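Long-range contact in lectin (Lotus tetragonolobus, PDB 2EIG), which is a calcium- and manganese-containing legume seed lectin that probably binds L-fucosyl sugars: residues A[68-78]-A[149-157]. Residues are numbered along the deposited sequence; the frame is centred on the assembly and turned at random.
Sequences FIVSNVQRYPP and VNWNRVSGS
Arg153 reaches over to Asn72 and takes its side-chain carbonyl end-on: NH1 and NH2 both donate to Asn72 OD1, at 2.8 and 2.9 Å. The amide and guanidinium planes lie only 12° apart, and OD1 sits close to the guanidinium plane. Arginine suits this place because its flat head offers two N-H groups to one oxygen and a face to Pro78 CB, while its chain, extended from CG to NE, passes Val70, whose CG2 lies 3.5 Å from Arg153 NE. Glu214 holds NH2 in a salt bridge, so the head group is fixed by charge as well as by the amide. Trp151 receives Arg153 CB over the centre of its ring and meets Val70 CG2 through CH2 at 3.6 Å; its NE1 is bonded to Glu159.

Further along, small residues let the backbones close in. Ser155 turns OG away from its backbone N (chi1 -175°), which brings the hydroxyl to Asn72 N, from which it accepts at 2.8 Å in a nearly straight bond. Gly156 has the positive phi that glycine readily adopts in the type II turn 154-157, and its N-H is donated to Val70 O. A water accepts from Val70 N and lies between Val154 O and Ser157 O.

The contact thus joins the loop leaving strand 147-150 of one legume-lectin sheet to strand 61-72 of the other and the loop after it; the arginine's charge is met by Glu214 and the Asn72 carbonyl.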
# COMPACT_ATOMS: atom_id res chain seq x y z
N PHE A 68 -24.60 -12.56 -0.20
CA PHE A 68 -24.61 -13.91 -0.71
C PHE A 68 -24.66 -14.89 0.47
O PHE A 68 -24.34 -14.54 1.60
CB PHE A 68 -23.41 -14.18 -1.62
CG PHE A 68 -22.11 -14.28 -0.87
CD1 PHE A 68 -21.61 -15.54 -0.47
CD2 PHE A 68 -21.39 -13.13 -0.55
CE1 PHE A 68 -20.41 -15.64 0.26
CE2 PHE A 68 -20.13 -13.20 0.18
CZ PHE A 68 -19.67 -14.48 0.58
N ILE A 69 -25.09 -16.10 0.20
CA ILE A 69 -24.97 -17.14 1.19
C ILE A 69 -24.43 -18.39 0.45
O ILE A 69 -24.85 -18.69 -0.67
CB ILE A 69 -26.31 -17.46 1.87
CG1 ILE A 69 -26.75 -16.36 2.89
CG2 ILE A 69 -26.19 -18.70 2.56
CD1 ILE A 69 -28.28 -16.44 3.62
N VAL A 70 -23.49 -19.10 1.08
CA VAL A 70 -23.09 -20.44 0.65
C VAL A 70 -23.71 -21.48 1.56
O VAL A 70 -23.77 -21.30 2.79
CB VAL A 70 -21.53 -20.62 0.50
CG1 VAL A 70 -20.97 -19.50 -0.41
CG2 VAL A 70 -20.81 -20.60 1.86
N SER A 71 -24.21 -22.56 0.96
CA SER A 71 -24.98 -23.55 1.70
C SER A 71 -24.52 -24.94 1.40
O SER A 71 -24.27 -25.29 0.23
CB SER A 71 -26.47 -23.44 1.38
OG SER A 71 -26.90 -22.16 1.74
N ASN A 72 -24.43 -25.73 2.47
CA ASN A 72 -24.12 -27.17 2.35
C ASN A 72 -25.18 -27.92 1.55
O ASN A 72 -26.32 -27.53 1.54
CB ASN A 72 -24.04 -27.81 3.74
CG ASN A 72 -22.88 -27.34 4.55
OD1 ASN A 72 -22.09 -26.51 4.10
ND2 ASN A 72 -22.77 -27.85 5.80
N VAL A 73 -24.79 -28.98 0.88
CA VAL A 73 -25.69 -29.81 0.12
C VAL A 73 -25.48 -31.26 0.57
O VAL A 73 -24.33 -31.73 0.64
CB VAL A 73 -25.37 -29.82 -1.41
CG1 VAL A 73 -26.41 -30.66 -2.18
CG2 VAL A 73 -25.28 -28.43 -1.98
N GLN A 74 -26.47 -31.95 1.10
CA GLN A 74 -26.89 -31.78 2.43
C GLN A 74 -25.68 -32.46 3.16
O GLN A 74 -25.05 -31.83 3.98
CB GLN A 74 -28.26 -32.45 2.71
CG GLN A 74 -29.50 -31.53 2.33
CD GLN A 74 -29.75 -31.39 0.77
OE1 GLN A 74 -29.74 -30.27 0.22
NE2 GLN A 74 -29.99 -32.55 0.08
N ARG A 75 -25.27 -33.68 2.78
CA ARG A 75 -24.07 -34.29 3.49
C ARG A 75 -22.70 -34.11 2.82
O ARG A 75 -21.66 -34.45 3.41
CB ARG A 75 -24.30 -35.78 3.92
CG ARG A 75 -24.01 -36.85 2.84
CD ARG A 75 -24.34 -36.27 1.42
NE ARG A 75 -24.69 -37.26 0.42
CZ ARG A 75 -25.59 -37.07 -0.54
NH1 ARG A 75 -25.87 -38.05 -1.41
NH2 ARG A 75 -26.25 -35.90 -0.61
N TYR A 76 -22.67 -33.57 1.59
CA TYR A 76 -21.40 -33.44 0.87
C TYR A 76 -20.50 -32.41 1.54
O TYR A 76 -20.97 -31.41 2.11
CB TYR A 76 -21.61 -33.07 -0.59
CG TYR A 76 -22.41 -34.02 -1.44
CD1 TYR A 76 -23.67 -33.64 -1.94
CD2 TYR A 76 -21.92 -35.27 -1.80
CE1 TYR A 76 -24.42 -34.48 -2.74
CE2 TYR A 76 -22.69 -36.14 -2.59
CZ TYR A 76 -23.93 -35.73 -3.07
OH TYR A 76 -24.69 -36.56 -3.89
N PRO A 77 -19.17 -32.64 1.47
CA PRO A 77 -18.31 -31.58 1.99
C PRO A 77 -18.34 -30.34 1.03
O PRO A 77 -18.63 -30.48 -0.15
CB PRO A 77 -16.93 -32.26 2.13
CG PRO A 77 -16.93 -33.40 1.17
CD PRO A 77 -18.40 -33.77 0.90
N PRO A 78 -18.11 -29.12 1.56
CA PRO A 78 -18.23 -27.98 0.64
C PRO A 78 -17.07 -27.83 -0.35
O PRO A 78 -15.87 -28.04 0.00
CB PRO A 78 -18.24 -26.76 1.56
CG PRO A 78 -17.77 -27.21 2.88
CD PRO A 78 -17.74 -28.73 2.93
N VAL A 149 -7.42 -14.36 4.05
CA VAL A 149 -7.76 -14.27 5.42
C VAL A 149 -8.63 -15.46 5.68
O VAL A 149 -9.32 -15.96 4.77
CB VAL A 149 -8.46 -12.92 5.74
CG1 VAL A 149 -9.84 -12.80 5.06
CG2 VAL A 149 -8.61 -12.74 7.22
N ASN A 150 -8.66 -15.94 6.90
CA ASN A 150 -9.49 -17.08 7.17
C ASN A 150 -10.99 -16.67 7.24
O ASN A 150 -11.34 -15.53 7.63
CB ASN A 150 -8.95 -17.86 8.39
CG ASN A 150 -9.99 -18.22 9.32
OD1 ASN A 150 -10.40 -17.40 10.15
ND2 ASN A 150 -10.47 -19.48 9.23
N TRP A 151 -11.85 -17.58 6.79
CA TRP A 151 -13.26 -17.33 6.64
C TRP A 151 -14.04 -18.40 7.42
O TRP A 151 -13.89 -19.58 7.17
CB TRP A 151 -13.67 -17.31 5.14
CG TRP A 151 -15.13 -17.31 4.85
CD1 TRP A 151 -16.10 -16.69 5.57
CD2 TRP A 151 -15.80 -17.92 3.73
NE1 TRP A 151 -17.33 -16.90 5.00
CE2 TRP A 151 -17.18 -17.66 3.88
CE3 TRP A 151 -15.37 -18.66 2.62
CZ2 TRP A 151 -18.13 -18.09 2.94
CZ3 TRP A 151 -16.30 -19.10 1.72
CH2 TRP A 151 -17.68 -18.81 1.89
N ASN A 152 -14.80 -17.94 8.42
CA ASN A 152 -15.71 -18.80 9.15
C ASN A 152 -16.87 -19.15 8.27
O ASN A 152 -17.92 -18.52 8.32
CB ASN A 152 -16.23 -18.05 10.37
CG ASN A 152 -17.09 -18.94 11.28
OD1 ASN A 152 -16.80 -20.13 11.45
ND2 ASN A 152 -18.14 -18.34 11.88
N ARG A 153 -16.72 -20.14 7.42
CA ARG A 153 -17.82 -20.34 6.47
C ARG A 153 -18.98 -20.96 7.27
O ARG A 153 -18.77 -21.95 7.97
CB ARG A 153 -17.38 -21.19 5.31
CG ARG A 153 -18.48 -21.70 4.46
CD ARG A 153 -17.97 -22.87 3.64
NE ARG A 153 -18.99 -23.43 2.75
CZ ARG A 153 -19.95 -24.28 3.13
NH1 ARG A 153 -20.08 -24.64 4.40
NH2 ARG A 153 -20.80 -24.75 2.25
N VAL A 154 -20.17 -20.36 7.17
CA VAL A 154 -21.36 -20.87 7.89
C VAL A 154 -22.41 -21.14 6.83
O VAL A 154 -22.90 -20.22 6.15
CB VAL A 154 -21.89 -19.88 9.03
CG1 VAL A 154 -23.21 -20.38 9.68
CG2 VAL A 154 -20.81 -19.61 10.12
N SER A 155 -22.78 -22.40 6.72
CA SER A 155 -23.81 -22.80 5.78
C SER A 155 -25.11 -22.02 5.92
O SER A 155 -25.72 -21.98 6.99
CB SER A 155 -24.11 -24.28 5.94
OG SER A 155 -25.02 -24.69 4.96
N GLY A 156 -25.55 -21.41 4.83
CA GLY A 156 -26.80 -20.65 4.83
C GLY A 156 -26.72 -19.30 5.45
O GLY A 156 -27.72 -18.55 5.46
N SER A 157 -25.54 -18.93 5.94
CA SER A 157 -25.40 -17.65 6.66
C SER A 157 -25.14 -16.51 5.70
O SER A 157 -24.34 -16.63 4.79
CB SER A 157 -24.26 -17.69 7.64
OG SER A 157 -24.24 -16.49 8.41
O HOH W 1 -22.67 -18.45 3.94